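Local coordinates for protein ethylbenzene dehydrogenase alpha-subunit (Aromatoleum aromaticum, PDB 2IVF) that belongs to the molybdopterin oxidoreductase family and holds a molybdenum atom, two pterin guanine dinucleotides and an iron/sulfur cluster, at residues C254-Y259 and I917-D922; V298-D303 and K844-H849; P850-S853 and H858-N861. All blocks are in the same frame, centred on the assembly; numbering follows the deposited sequence.

Interaction 1: residues C254-Y259 and I917-D922; sequences CSNWSY and IVYFWD. With MGD (2-amino-5,6-dimercapto-7-methyl-3,7,8a,9-tetrahydro-8-oxa-1,3,9,10-tetraaza-anthracen-4-one guanosine dinucleotide), chain M.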
loop_
_atom_site.group_PDB
_atom_site.type_symbol
_atom_site.label_atom_id
_atom_site.label_comp_id
_atom_site.label_asym_id
_atom_site.label_seq_id
_atom_site.Cartn_x
_atom_site.Cartn_y
_atom_site.Cartn_z
ATOM N N CYS A 254 8.749 -15.337 -0.257
ATOM C CA CYS A 254 9.520 -14.141 0.061
ATOM C C CYS A 254 8.856 -12.915 -0.538
ATOM O O CYS A 254 9.536 -12.024 -0.961
ATOM C CB CYS A 254 10.956 -14.275 -0.438
ATOM S SG CYS A 254 11.840 -15.400 0.597
ATOM N N SER A 255 7.522 -12.873 -0.551
ATOM C CA SER A 255 6.813 -11.822 -1.262
ATOM C C SER A 255 5.423 -11.664 -0.615
ATOM O O SER A 255 5.018 -12.510 0.184
ATOM C CB SER A 255 6.733 -12.175 -2.751
ATOM O OG SER A 255 5.821 -13.244 -2.972
ATOM N N ASN A 256 4.730 -10.575 -0.928
ATOM C CA ASN A 256 3.472 -10.246 -0.265
ATOM C C ASN A 256 2.636 -9.363 -1.192
ATOM O O ASN A 256 2.405 -8.180 -0.921
ATOM C CB ASN A 256 3.756 -9.548 1.050
ATOM C CG ASN A 256 2.513 -9.249 1.825
ATOM O OD1 ASN A 256 1.488 -9.881 1.648
ATOM N ND2 ASN A 256 2.595 -8.247 2.662
ATOM N N TRP A 257 2.262 -9.949 -2.319
ATOM C CA TRP A 257 1.490 -9.232 -3.336
ATOM C C TRP A 257 0.268 -8.453 -2.841
ATOM O O TRP A 257 -0.111 -7.456 -3.475
ATOM C CB TRP A 257 1.051 -10.179 -4.413
ATOM C CG TRP A 257 2.054 -10.444 -5.500
ATOM C CD1 TRP A 257 3.417 -10.279 -5.445
ATOM C CD2 TRP A 257 1.773 -10.993 -6.765
ATOM N NE1 TRP A 257 3.986 -10.646 -6.637
ATOM C CE2 TRP A 257 2.994 -11.099 -7.470
ATOM C CE3 TRP A 257 0.604 -11.341 -7.405
ATOM C CZ2 TRP A 257 3.055 -11.576 -8.790
ATOM C CZ3 TRP A 257 0.668 -11.809 -8.680
ATOM C CH2 TRP A 257 1.866 -11.906 -9.368
ATOM N N SER A 258 -0.419 -8.945 -1.796
ATOM C CA SER A 258 -1.533 -8.181 -1.227
ATOM C C SER A 258 -1.071 -6.759 -0.948
ATOM O O SER A 258 -1.732 -5.810 -1.282
ATOM C CB SER A 258 -2.003 -8.786 0.067
ATOM O OG SER A 258 -2.994 -7.972 0.672
ATOM N N TYR A 259 0.071 -6.631 -0.301
ATOM C CA TYR A 259 0.666 -5.330 -0.064
ATOM C C TYR A 259 1.332 -4.752 -1.301
ATOM O O TYR A 259 1.174 -3.565 -1.623
ATOM C CB TYR A 259 1.758 -5.414 1.004
ATOM C CG TYR A 259 1.255 -5.443 2.427
ATOM C CD1 TYR A 259 0.003 -5.976 2.759
ATOM C CD2 TYR A 259 2.044 -4.973 3.442
ATOM C CE1 TYR A 259 -0.430 -5.975 4.080
ATOM C CE2 TYR A 259 1.626 -4.952 4.764
ATOM C CZ TYR A 259 0.398 -5.459 5.084
ATOM O OH TYR A 259 0.023 -5.448 6.408
ATOM N N ILE A 917 7.386 -8.832 12.978
ATOM C CA ILE A 917 7.356 -8.197 11.684
ATOM C C ILE A 917 7.200 -6.700 11.813
ATOM O O ILE A 917 6.295 -6.227 12.521
ATOM C CB ILE A 917 6.127 -8.672 10.903
ATOM C CG1 ILE A 917 6.082 -10.213 10.848
ATOM C CG2 ILE A 917 6.098 -8.051 9.486
ATOM C CD1 ILE A 917 4.769 -10.752 10.231
ATOM N N VAL A 918 8.039 -5.953 11.100
ATOM C CA VAL A 918 7.830 -4.524 10.921
ATOM C C VAL A 918 7.950 -4.203 9.442
ATOM O O VAL A 918 9.005 -4.371 8.852
ATOM C CB VAL A 918 8.876 -3.678 11.716
ATOM C CG1 VAL A 918 8.606 -2.179 11.543
ATOM C CG2 VAL A 918 8.927 -4.080 13.205
ATOM N N TYR A 919 6.825 -3.839 8.843
ATOM C CA TYR A 919 6.775 -3.329 7.473
ATOM C C TYR A 919 7.282 -1.930 7.609
ATOM O O TYR A 919 6.951 -1.282 8.590
ATOM C CB TYR A 919 5.324 -3.270 7.005
ATOM C CG TYR A 919 4.677 -4.626 6.962
ATOM C CD1 TYR A 919 4.964 -5.503 5.943
ATOM C CD2 TYR A 919 3.745 -5.010 7.929
ATOM C CE1 TYR A 919 4.354 -6.741 5.888
ATOM C CE2 TYR A 919 3.173 -6.250 7.893
ATOM C CZ TYR A 919 3.445 -7.087 6.857
ATOM O OH TYR A 919 2.897 -8.327 6.796
ATOM N N PHE A 920 8.159 -1.470 6.718
ATOM C CA PHE A 920 8.967 -0.320 7.120
ATOM C C PHE A 920 8.223 0.976 7.254
ATOM O O PHE A 920 7.137 1.161 6.683
ATOM C CB PHE A 920 10.236 -0.167 6.280
ATOM C CG PHE A 920 10.015 0.152 4.839
ATOM C CD1 PHE A 920 9.577 1.398 4.463
ATOM C CD2 PHE A 920 10.323 -0.768 3.859
ATOM C CE1 PHE A 920 9.422 1.715 3.145
ATOM C CE2 PHE A 920 10.168 -0.451 2.508
ATOM C CZ PHE A 920 9.756 0.777 2.158
ATOM N N TRP A 921 8.823 1.884 8.023
ATOM C CA TRP A 921 8.267 3.193 8.316
ATOM C C TRP A 921 9.385 4.214 8.165
ATOM O O TRP A 921 10.587 3.853 8.230
ATOM C CB TRP A 921 7.750 3.225 9.765
ATOM C CG TRP A 921 6.666 2.201 9.983
ATOM C CD1 TRP A 921 6.813 0.963 10.522
ATOM C CD2 TRP A 921 5.298 2.313 9.592
ATOM N NE1 TRP A 921 5.591 0.296 10.558
ATOM C CE2 TRP A 921 4.644 1.113 9.996
ATOM C CE3 TRP A 921 4.541 3.335 9.032
ATOM C CZ2 TRP A 921 3.294 0.882 9.764
ATOM C CZ3 TRP A 921 3.218 3.109 8.805
ATOM C CH2 TRP A 921 2.599 1.899 9.157
ATOM N N ASP A 922 9.026 5.480 7.971
ATOM C CA ASP A 922 10.062 6.495 7.903
ATOM C C ASP A 922 10.572 6.724 9.293
ATOM O O ASP A 922 9.824 6.597 10.252
ATOM C CB ASP A 922 9.514 7.779 7.286
ATOM C CG ASP A 922 10.586 8.638 6.642
ATOM O OD1 ASP A 922 11.814 8.430 6.870
ATOM O OD2 ASP A 922 10.141 9.589 5.946
HETATM P PB MGD M . 8.431 -8.067 0.590
HETATM O O1B MGD M . 7.422 -7.000 0.833
HETATM O O2B MGD M . 9.731 -7.884 1.286
HETATM O O3B MGD M . 8.771 -8.361 -0.922
HETATM O O3A MGD M . 7.721 -6.549 -2.371
HETATM P PA MGD M . 7.911 -8.130 -2.282
HETATM O O1A MGD M . 6.557 -8.689 -2.220
HETATM O O2A MGD M . 8.797 -8.586 -3.337
HETATM O "O5'" MGD M . 7.831 -9.491 1.034
HETATM C "C5'" MGD M . 7.280 -9.638 2.351
HETATM C "C4'" MGD M . 7.069 -11.116 2.668
HETATM O "O4'" MGD M . 8.324 -11.767 2.803
HETATM C "C3'" MGD M . 6.523 -11.093 4.076
HETATM O "O3'" MGD M . 5.104 -11.093 3.971
HETATM C "C2'" MGD M . 7.065 -12.399 4.671
HETATM O "O2'" MGD M . 5.976 -13.305 4.928
HETATM C "C1'" MGD M . 8.002 -12.934 3.576
HETATM N N9 MGD M . 9.233 -13.466 4.208
HETATM C C8 MGD M . 10.074 -12.845 5.049
HETATM N N7 MGD M . 11.100 -13.643 5.366
HETATM C C5 MGD M . 10.900 -14.800 4.685
HETATM C C6 MGD M . 11.547 -16.023 4.584
HETATM O O6 MGD M . 12.576 -16.335 5.196
HETATM N N1 MGD M . 10.988 -16.980 3.732
HETATM C C2 MGD M . 9.806 -16.804 2.996
HETATM N N2 MGD M . 9.326 -17.817 2.196
HETATM N N3 MGD M . 9.211 -15.607 3.091
HETATM C C4 MGD M . 9.719 -14.648 3.924
HETATM C C10 MGD M . 8.804 -5.694 -2.422
HETATM C C11 MGD M . 8.579 -4.704 -3.538
HETATM O O11 MGD M . 7.402 -4.052 -3.287
HETATM C C12 MGD M . 9.739 -3.725 -3.773
HETATM S S12 MGD M . 11.416 -4.200 -3.542
HETATM C C13 MGD M . 9.468 -2.444 -4.181
HETATM S S13 MGD M . 10.778 -1.352 -4.472
HETATM C C14 MGD M . 8.061 -1.981 -4.352
HETATM N N15 MGD M . 7.715 -1.215 -3.121
HETATM C C16 MGD M . 6.389 -1.141 -2.653
HETATM C C17 MGD M . 6.006 -0.332 -1.614
HETATM O O17 MGD M . 6.837 0.380 -1.000
HETATM N N18 MGD M . 4.650 -0.347 -1.230
HETATM C C19 MGD M . 3.712 -1.106 -1.858
HETATM N N19 MGD M . 2.443 -1.047 -1.405
HETATM N N20 MGD M . 4.131 -1.910 -2.845
HETATM C C21 MGD M . 5.407 -1.916 -3.262
HETATM N N22 MGD M . 5.808 -2.753 -4.299
HETATM C C23 MGD M . 7.150 -3.238 -4.434
#
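Y259 and Y919 meet as an oblique aromatic pair. Their side chains cross at about a right angle. The ring centroids are 4.5 Å apart and the planes are inclined by 44°. Y259 enters with its CE2 corner, which stands 3.3 Å above the plane of the Y919 ring and over its centre. The closest carbons are Y259 CE2 and Y919 CE1, at 3.5 Å. The opposite face of Y919 is touched near its rim by I917 CG2, so this ring is held between a tyrosine and an isoleucine.

N256 is the third side chain of the group. Its CG is anti to the backbone N (chi1 -177°), which carries the amide toward the two rings. ND2 sits 3.1 Å above the plane of the Y259 ring, offset toward the rim. Across the contact, N256 ND2 lies 4.0 Å from Y919 CE1. N256 OD1 is fixed by T288 OG1. The far end of Y259 reaches another chain: its OH is hydrogen-bonded to D133 of the beta-subunit.

The backbone of 254-259 faces MGD. N256 N gives a hydrogen bond of 2.9 Å to the phosphate oxygen O1A, at an N-H...O angle of 147°. Y259 O accepts one of 2.8 Å from N19, the amino group of the pterin. C254 SG lies 3.4 Å from C2 of the guanine.

No hydrogen bond joins the two segments. The division of labour is clear: ring carbons pack the two family regions together, while backbone N-H and C=O groups read the phosphate and pterin of the cofactor.

Interaction 2: residues V298-D303 and K844-H849; sequences VRVGSD and KITGGH. With MGD (2-amino-5,6-dimercapto-7-methyl-3,7,8a,9-tetrahydro-8-oxa-1,3,9,10-tetraaza-anthracen-4-one guanosine dinucleotide), chain M.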
loop_
_atom_site.group_PDB
_atom_site.type_symbol
_atom_site.label_atom_id
_atom_site.label_comp_id
_atom_site.label_asym_id
_atom_site.label_seq_id
_atom_site.Cartn_x
_atom_site.Cartn_y
_atom_site.Cartn_z
ATOM N N VAL A 298 7.257 -21.817 6.520
ATOM C CA VAL A 298 8.728 -21.952 6.778
ATOM C C VAL A 298 9.218 -21.187 7.984
ATOM O O VAL A 298 8.784 -20.072 8.238
ATOM C CB VAL A 298 9.544 -21.533 5.546
ATOM C CG1 VAL A 298 9.336 -22.589 4.396
ATOM C CG2 VAL A 298 9.213 -20.090 5.106
ATOM N N ARG A 299 10.159 -21.768 8.727
ATOM C CA ARG A 299 10.914 -20.978 9.675
ATOM C C ARG A 299 11.632 -19.870 8.890
ATOM O O ARG A 299 12.124 -20.127 7.798
ATOM C CB ARG A 299 11.925 -21.831 10.413
ATOM C CG ARG A 299 11.280 -22.772 11.389
ATOM C CD ARG A 299 12.318 -23.613 12.156
ATOM N NE ARG A 299 11.591 -24.784 12.629
ATOM C CZ ARG A 299 12.106 -25.981 12.877
ATOM N NH1 ARG A 299 13.425 -26.185 12.782
ATOM N NH2 ARG A 299 11.281 -26.973 13.259
ATOM N N VAL A 300 11.691 -18.663 9.452
ATOM C CA VAL A 300 12.377 -17.539 8.785
ATOM C C VAL A 300 13.737 -18.024 8.304
ATOM O O VAL A 300 14.469 -18.572 9.077
ATOM C CB VAL A 300 12.570 -16.353 9.724
ATOM C CG1 VAL A 300 13.331 -15.280 9.016
ATOM C CG2 VAL A 300 11.194 -15.852 10.245
ATOM N N GLY A 301 14.034 -17.848 7.009
ATOM C CA GLY A 301 15.322 -18.177 6.445
ATOM C C GLY A 301 15.605 -19.630 6.103
ATOM O O GLY A 301 16.707 -19.947 5.670
ATOM N N SER A 302 14.626 -20.513 6.302
ATOM C CA SER A 302 14.826 -21.928 6.102
ATOM C C SER A 302 14.358 -22.481 4.763
ATOM O O SER A 302 14.322 -23.720 4.611
ATOM C CB SER A 302 14.122 -22.726 7.203
ATOM O OG SER A 302 12.717 -22.597 7.115
ATOM N N ASP A 303 13.960 -21.608 3.829
ATOM C CA ASP A 303 13.392 -22.050 2.565
ATOM C C ASP A 303 14.205 -23.074 1.780
ATOM O O ASP A 303 13.631 -23.919 1.084
ATOM C CB ASP A 303 13.120 -20.865 1.645
ATOM C CG ASP A 303 12.109 -19.903 2.208
ATOM O OD1 ASP A 303 12.259 -19.467 3.382
ATOM O OD2 ASP A 303 11.199 -19.515 1.445
ATOM N N LYS A 844 13.188 -13.582 15.473
ATOM C CA LYS A 844 13.705 -13.264 14.142
ATOM C C LYS A 844 12.790 -12.231 13.529
ATOM O O LYS A 844 11.589 -12.468 13.367
ATOM C CB LYS A 844 13.795 -14.512 13.285
ATOM C CG LYS A 844 15.025 -15.322 13.559
ATOM C CD LYS A 844 15.199 -16.321 12.434
ATOM C CE LYS A 844 16.439 -17.120 12.601
ATOM N NZ LYS A 844 16.549 -18.083 11.486
ATOM N N ILE A 845 13.357 -11.063 13.196
ATOM C CA ILE A 845 12.558 -9.973 12.707
ATOM C C ILE A 845 12.536 -10.014 11.190
ATOM O O ILE A 845 13.580 -10.094 10.534
ATOM C CB ILE A 845 13.058 -8.604 13.274
ATOM C CG1 ILE A 845 12.043 -7.492 12.977
ATOM C CG2 ILE A 845 14.500 -8.245 12.777
ATOM C CD1 ILE A 845 12.168 -6.350 14.017
ATOM N N THR A 846 11.336 -9.932 10.646
ATOM C CA THR A 846 11.157 -9.829 9.235
ATOM C C THR A 846 10.406 -8.533 8.910
ATOM O O THR A 846 9.904 -7.823 9.808
ATOM C CB THR A 846 10.414 -11.060 8.639
ATOM O OG1 THR A 846 9.066 -11.121 9.121
ATOM C CG2 THR A 846 11.165 -12.391 8.947
ATOM N N GLY A 847 10.345 -8.216 7.627
ATOM C CA GLY A 847 9.662 -7.026 7.176
ATOM C C GLY A 847 8.860 -7.206 5.910
ATOM O O GLY A 847 8.463 -8.306 5.546
ATOM N N GLY A 848 8.660 -6.094 5.218
ATOM C CA GLY A 848 7.935 -6.149 3.950
ATOM C C GLY A 848 7.648 -4.723 3.571
ATOM O O GLY A 848 7.703 -3.802 4.405
ATOM N N HIS A 849 7.401 -4.511 2.303
ATOM C CA HIS A 849 7.126 -3.198 1.862
ATOM C C HIS A 849 5.700 -2.899 2.293
ATOM O O HIS A 849 4.860 -3.775 2.321
ATOM C CB HIS A 849 7.353 -3.139 0.360
ATOM C CG HIS A 849 8.812 -3.012 0.020
ATOM N ND1 HIS A 849 9.286 -2.178 -0.966
ATOM C CD2 HIS A 849 9.898 -3.482 0.666
ATOM C CE1 HIS A 849 10.611 -2.193 -0.957
ATOM N NE2 HIS A 849 11.011 -3.004 0.009
HETATM P PB MGD M . 8.431 -8.067 0.590
HETATM O O1B MGD M . 7.422 -7.000 0.833
HETATM O O2B MGD M . 9.731 -7.884 1.286
HETATM O O3B MGD M . 8.771 -8.361 -0.922
HETATM O O3A MGD M . 7.721 -6.549 -2.371
HETATM P PA MGD M . 7.911 -8.130 -2.282
HETATM O O1A MGD M . 6.557 -8.689 -2.220
HETATM O O2A MGD M . 8.797 -8.586 -3.337
HETATM O "O5'" MGD M . 7.831 -9.491 1.034
HETATM C "C5'" MGD M . 7.280 -9.638 2.351
HETATM C "C4'" MGD M . 7.069 -11.116 2.668
HETATM O "O4'" MGD M . 8.324 -11.767 2.803
HETATM C "C3'" MGD M . 6.523 -11.093 4.076
HETATM O "O3'" MGD M . 5.104 -11.093 3.971
HETATM C "C2'" MGD M . 7.065 -12.399 4.671
HETATM O "O2'" MGD M . 5.976 -13.305 4.928
HETATM C "C1'" MGD M . 8.002 -12.934 3.576
HETATM N N9 MGD M . 9.233 -13.466 4.208
HETATM C C8 MGD M . 10.074 -12.845 5.049
HETATM N N7 MGD M . 11.100 -13.643 5.366
HETATM C C5 MGD M . 10.900 -14.800 4.685
HETATM C C6 MGD M . 11.547 -16.023 4.584
HETATM O O6 MGD M . 12.576 -16.335 5.196
HETATM N N1 MGD M . 10.988 -16.980 3.732
HETATM C C2 MGD M . 9.806 -16.804 2.996
HETATM N N2 MGD M . 9.326 -17.817 2.196
HETATM N N3 MGD M . 9.211 -15.607 3.091
HETATM C C4 MGD M . 9.719 -14.648 3.924
HETATM C C10 MGD M . 8.804 -5.694 -2.422
HETATM C C11 MGD M . 8.579 -4.704 -3.538
HETATM O O11 MGD M . 7.402 -4.052 -3.287
HETATM C C12 MGD M . 9.739 -3.725 -3.773
HETATM S S12 MGD M . 11.416 -4.200 -3.542
HETATM C C13 MGD M . 9.468 -2.444 -4.181
HETATM S S13 MGD M . 10.778 -1.352 -4.472
HETATM C C14 MGD M . 8.061 -1.981 -4.352
HETATM N N15 MGD M . 7.715 -1.215 -3.121
HETATM C C16 MGD M . 6.389 -1.141 -2.653
HETATM C C17 MGD M . 6.006 -0.332 -1.614
HETATM O O17 MGD M . 6.837 0.380 -1.000
HETATM N N18 MGD M . 4.650 -0.347 -1.230
HETATM C C19 MGD M . 3.712 -1.106 -1.858
HETATM N N19 MGD M . 2.443 -1.047 -1.405
HETATM N N20 MGD M . 4.131 -1.910 -2.845
HETATM C C21 MGD M . 5.407 -1.916 -3.262
HETATM N N22 MGD M . 5.808 -2.753 -4.299
HETATM C C23 MGD M . 7.150 -3.238 -4.434
HETATM O O HOH W 1 14.387 -19.653 11.636
#
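V300 packs against K844 and T846, joining a type II beta turn, R299 to S302, to strand 843-846. That strand belongs to the dinucleotide binding domain, a family of the double-psi beta-barrel clan. V300 and T846 reach toward each other tip to tip, with V300 CG1 3.6 Å from T846 CG2. V300 CG1 is anti to its own N (chi1 177°), and both valine methyls touch that one threonine methyl. K844 instead slides past V300 in the opposite direction, and its CD lies 3.8 Å from V300 CB. At the end of the extended lysine chain, K844 NZ gives V300 O a hydrogen bond of 3.2 Å. This bond comes in above the carbonyl plane, 35° out of it. Water 1 bridges the same two atoms, giving to V300 O and accepting from NZ. T834 OG1 is a further partner of the lysine, and Q915 NE2 bonds T846 OG1.

Both segments also hold MGD. G301 N gives a hydrogen bond of 2.8 Å to guanine O6. D303 takes the other guanine positions in a paired grip: OD1 accepts from N1 at 2.8 Å and almost straight (176°), and OD2 accepts from N2 at 2.6 Å. The turn and the start of helix 303-316 thus read a guanine edge. Further along the cofactor, H849 N gives a hydrogen bond of 2.9 Å to O1B of the guanosine-side phosphate. The H849 ring has MGD C10 over one face and MGD N15 in plane at its edge. Its NE2 is hydrogen-bonded to the second pterin guanine dinucleotide (MD1), so the imidazole lies between the two pterin cofactors.

One level further out, the turn is braced from within. R299 O accepts from both S302 N and S302 OG.

Interaction 3: residues P850-S853 and H858-N861; sequences PRVS and HLTN. With MGD (2-amino-5,6-dimercapto-7-methyl-3,7,8a,9-tetrahydro-8-oxa-1,3,9,10-tetraaza-anthracen-4-one guanosine dinucleotide), chain M.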
loop_
_atom_site.group_PDB
_atom_site.type_symbol
_atom_site.label_atom_id
_atom_site.label_comp_id
_atom_site.label_asym_id
_atom_site.label_seq_id
_atom_site.Cartn_x
_atom_site.Cartn_y
_atom_site.Cartn_z
ATOM N N PRO A 850 5.460 -1.676 2.695
ATOM C CA PRO A 850 4.224 -1.289 3.304
ATOM C C PRO A 850 3.038 -1.390 2.379
ATOM O O PRO A 850 3.093 -0.977 1.230
ATOM C CB PRO A 850 4.455 0.138 3.743
ATOM C CG PRO A 850 5.627 0.598 2.982
ATOM C CD PRO A 850 6.439 -0.580 2.644
ATOM N N ARG A 851 1.965 -1.937 2.903
ATOM C CA ARG A 851 0.684 -1.790 2.235
ATOM C C ARG A 851 0.346 -0.312 2.106
ATOM O O ARG A 851 -0.167 0.129 1.060
ATOM C CB ARG A 851 -0.414 -2.411 3.050
ATOM C CG ARG A 851 -1.763 -2.038 2.519
ATOM C CD ARG A 851 -2.869 -2.721 3.287
ATOM N NE ARG A 851 -3.057 -4.075 2.881
ATOM C CZ ARG A 851 -3.507 -5.046 3.650
ATOM N NH1 ARG A 851 -3.652 -4.893 4.963
ATOM N NH2 ARG A 851 -3.654 -6.234 3.110
ATOM N N VAL A 852 0.693 0.462 3.132
ATOM C CA VAL A 852 0.018 1.754 3.363
ATOM C C VAL A 852 0.684 2.938 2.642
ATOM O O VAL A 852 0.235 4.085 2.726
ATOM C CB VAL A 852 -0.104 2.029 4.874
ATOM C CG1 VAL A 852 -0.914 0.906 5.543
ATOM C CG2 VAL A 852 1.306 2.118 5.539
ATOM N N SER A 853 1.754 2.648 1.927
ATOM C CA SER A 853 2.572 3.666 1.271
ATOM C C SER A 853 3.391 2.991 0.219
ATOM O O SER A 853 3.652 1.790 0.331
ATOM C CB SER A 853 3.489 4.381 2.264
ATOM O OG SER A 853 4.323 5.358 1.630
ATOM N N HIS A 858 4.001 8.176 1.069
ATOM C CA HIS A 858 2.688 8.404 1.686
ATOM C C HIS A 858 2.697 8.183 3.203
ATOM O O HIS A 858 1.613 8.262 3.881
ATOM C CB HIS A 858 1.654 7.472 1.076
ATOM C CG HIS A 858 1.723 7.385 -0.410
ATOM N ND1 HIS A 858 2.557 6.513 -1.061
ATOM C CD2 HIS A 858 1.080 8.081 -1.371
ATOM C CE1 HIS A 858 2.437 6.681 -2.367
ATOM N NE2 HIS A 858 1.508 7.596 -2.584
ATOM N N LEU A 859 3.875 7.925 3.759
ATOM C CA LEU A 859 3.986 7.658 5.184
ATOM C C LEU A 859 3.828 8.900 6.028
ATOM O O LEU A 859 3.610 8.833 7.256
ATOM C CB LEU A 859 5.292 6.915 5.512
ATOM C CG LEU A 859 5.358 5.452 5.129
ATOM C CD1 LEU A 859 6.730 4.830 5.603
ATOM C CD2 LEU A 859 4.094 4.657 5.622
ATOM N N THR A 860 3.957 10.044 5.386
ATOM C CA THR A 860 3.717 11.306 6.048
ATOM C C THR A 860 2.467 11.983 5.488
ATOM O O THR A 860 2.281 13.201 5.633
ATOM C CB THR A 860 4.984 12.230 6.006
ATOM O OG1 THR A 860 5.488 12.324 4.659
ATOM C CG2 THR A 860 6.039 11.717 6.983
ATOM N N ASN A 861 1.570 11.193 4.891
ATOM C CA ASN A 861 0.330 11.716 4.369
ATOM C C ASN A 861 -0.783 11.519 5.341
ATOM O O ASN A 861 -1.099 10.388 5.705
ATOM C CB ASN A 861 -0.066 11.070 3.053
ATOM C CG ASN A 861 -1.176 11.777 2.419
ATOM O OD1 ASN A 861 -2.317 11.271 2.357
ATOM N ND2 ASN A 861 -0.910 12.998 1.990
HETATM P PB MGD M . 8.431 -8.067 0.590
HETATM O O1B MGD M . 7.422 -7.000 0.833
HETATM O O2B MGD M . 9.731 -7.884 1.286
HETATM O O3B MGD M . 8.771 -8.361 -0.922
HETATM O O3A MGD M . 7.721 -6.549 -2.371
HETATM P PA MGD M . 7.911 -8.130 -2.282
HETATM O O1A MGD M . 6.557 -8.689 -2.220
HETATM O O2A MGD M . 8.797 -8.586 -3.337
HETATM O "O5'" MGD M . 7.831 -9.491 1.034
HETATM C "C5'" MGD M . 7.280 -9.638 2.351
HETATM C "C4'" MGD M . 7.069 -11.116 2.668
HETATM O "O4'" MGD M . 8.324 -11.767 2.803
HETATM C "C3'" MGD M . 6.523 -11.093 4.076
HETATM O "O3'" MGD M . 5.104 -11.093 3.971
HETATM C "C2'" MGD M . 7.065 -12.399 4.671
HETATM O "O2'" MGD M . 5.976 -13.305 4.928
HETATM C "C1'" MGD M . 8.002 -12.934 3.576
HETATM N N9 MGD M . 9.233 -13.466 4.208
HETATM C C8 MGD M . 10.074 -12.845 5.049
HETATM N N7 MGD M . 11.100 -13.643 5.366
HETATM C C5 MGD M . 10.900 -14.800 4.685
HETATM C C6 MGD M . 11.547 -16.023 4.584
HETATM O O6 MGD M . 12.576 -16.335 5.196
HETATM N N1 MGD M . 10.988 -16.980 3.732
HETATM C C2 MGD M . 9.806 -16.804 2.996
HETATM N N2 MGD M . 9.326 -17.817 2.196
HETATM N N3 MGD M . 9.211 -15.607 3.091
HETATM C C4 MGD M . 9.719 -14.648 3.924
HETATM C C10 MGD M . 8.804 -5.694 -2.422
HETATM C C11 MGD M . 8.579 -4.704 -3.538
HETATM O O11 MGD M . 7.402 -4.052 -3.287
HETATM C C12 MGD M . 9.739 -3.725 -3.773
HETATM S S12 MGD M . 11.416 -4.200 -3.542
HETATM C C13 MGD M . 9.468 -2.444 -4.181
HETATM S S13 MGD M . 10.778 -1.352 -4.472
HETATM C C14 MGD M . 8.061 -1.981 -4.352
HETATM N N15 MGD M . 7.715 -1.215 -3.121
HETATM C C16 MGD M . 6.389 -1.141 -2.653
HETATM C C17 MGD M . 6.006 -0.332 -1.614
HETATM O O17 MGD M . 6.837 0.380 -1.000
HETATM N N18 MGD M . 4.650 -0.347 -1.230
HETATM C C19 MGD M . 3.712 -1.106 -1.858
HETATM N N19 MGD M . 2.443 -1.047 -1.405
HETATM N N20 MGD M . 4.131 -1.910 -2.845
HETATM C C21 MGD M . 5.407 -1.916 -3.262
HETATM N N22 MGD M . 5.808 -2.753 -4.299
HETATM C C23 MGD M . 7.150 -3.238 -4.434
HETATM O O HOH W 2 0.286 5.989 4.919
#
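A type I beta turn, H858 to N861, leads into helix 862-865 and folds back on 850-853 within the same loop of the dinucleotide binding domain. S853 is the main link. Its OG is anti to the backbone N (chi1 178°) and accepts a hydrogen bond of 2.9 Å from H858 N (N-H...O angle 152°). S853 OG is also hydrogen-bonded to H855 O, its stronger partner outside the segments. The same oxygen lies in plane at the edge of the H858 ring, 3.4 Å from ND1. ND1 has its stronger partner in I854 N, from which it would accept, so this approach is weak and adds little.

L859 packs over the serine: its CD2 is 3.4 Å from S853 CB, a tight carbon contact. This methyl also touches V852 CG2, and the side chains of V852 and L859 cross at about a right angle. Water 2 donates to both V852 O and H858 O.

On the cofactor side, S853 O accepts a hydrogen bond of 2.8 Å from MGD N18. P850 O takes a weak, strongly bent one from N19. S853 is therefore held at both ends: its hydroxyl by the turn, its carbonyl by a pterin N-H.

All three contacts touch MGD and lie on the same side of the chain's centre. The centre of interaction 1 is about 11 Å from those of interactions 2 and 3, which are about 22 Å apart. Along the chain, 254-259 and 298-303 come first, followed much later by 844-849, 850-853, 858-861 and 917-922. Strands 843-846 and 915-917 are parallel neighbours in one sheet, which puts T846 beside V918, and V918 N probably bonds to T846 O. Strand 843-846 leads through 847-849 into the loop that carries interaction 3. Interaction 2 grips the guanine and a phosphate and reaches the pterin through H849. Interaction 3 bonds the pterin. Interaction 1 touches all three parts.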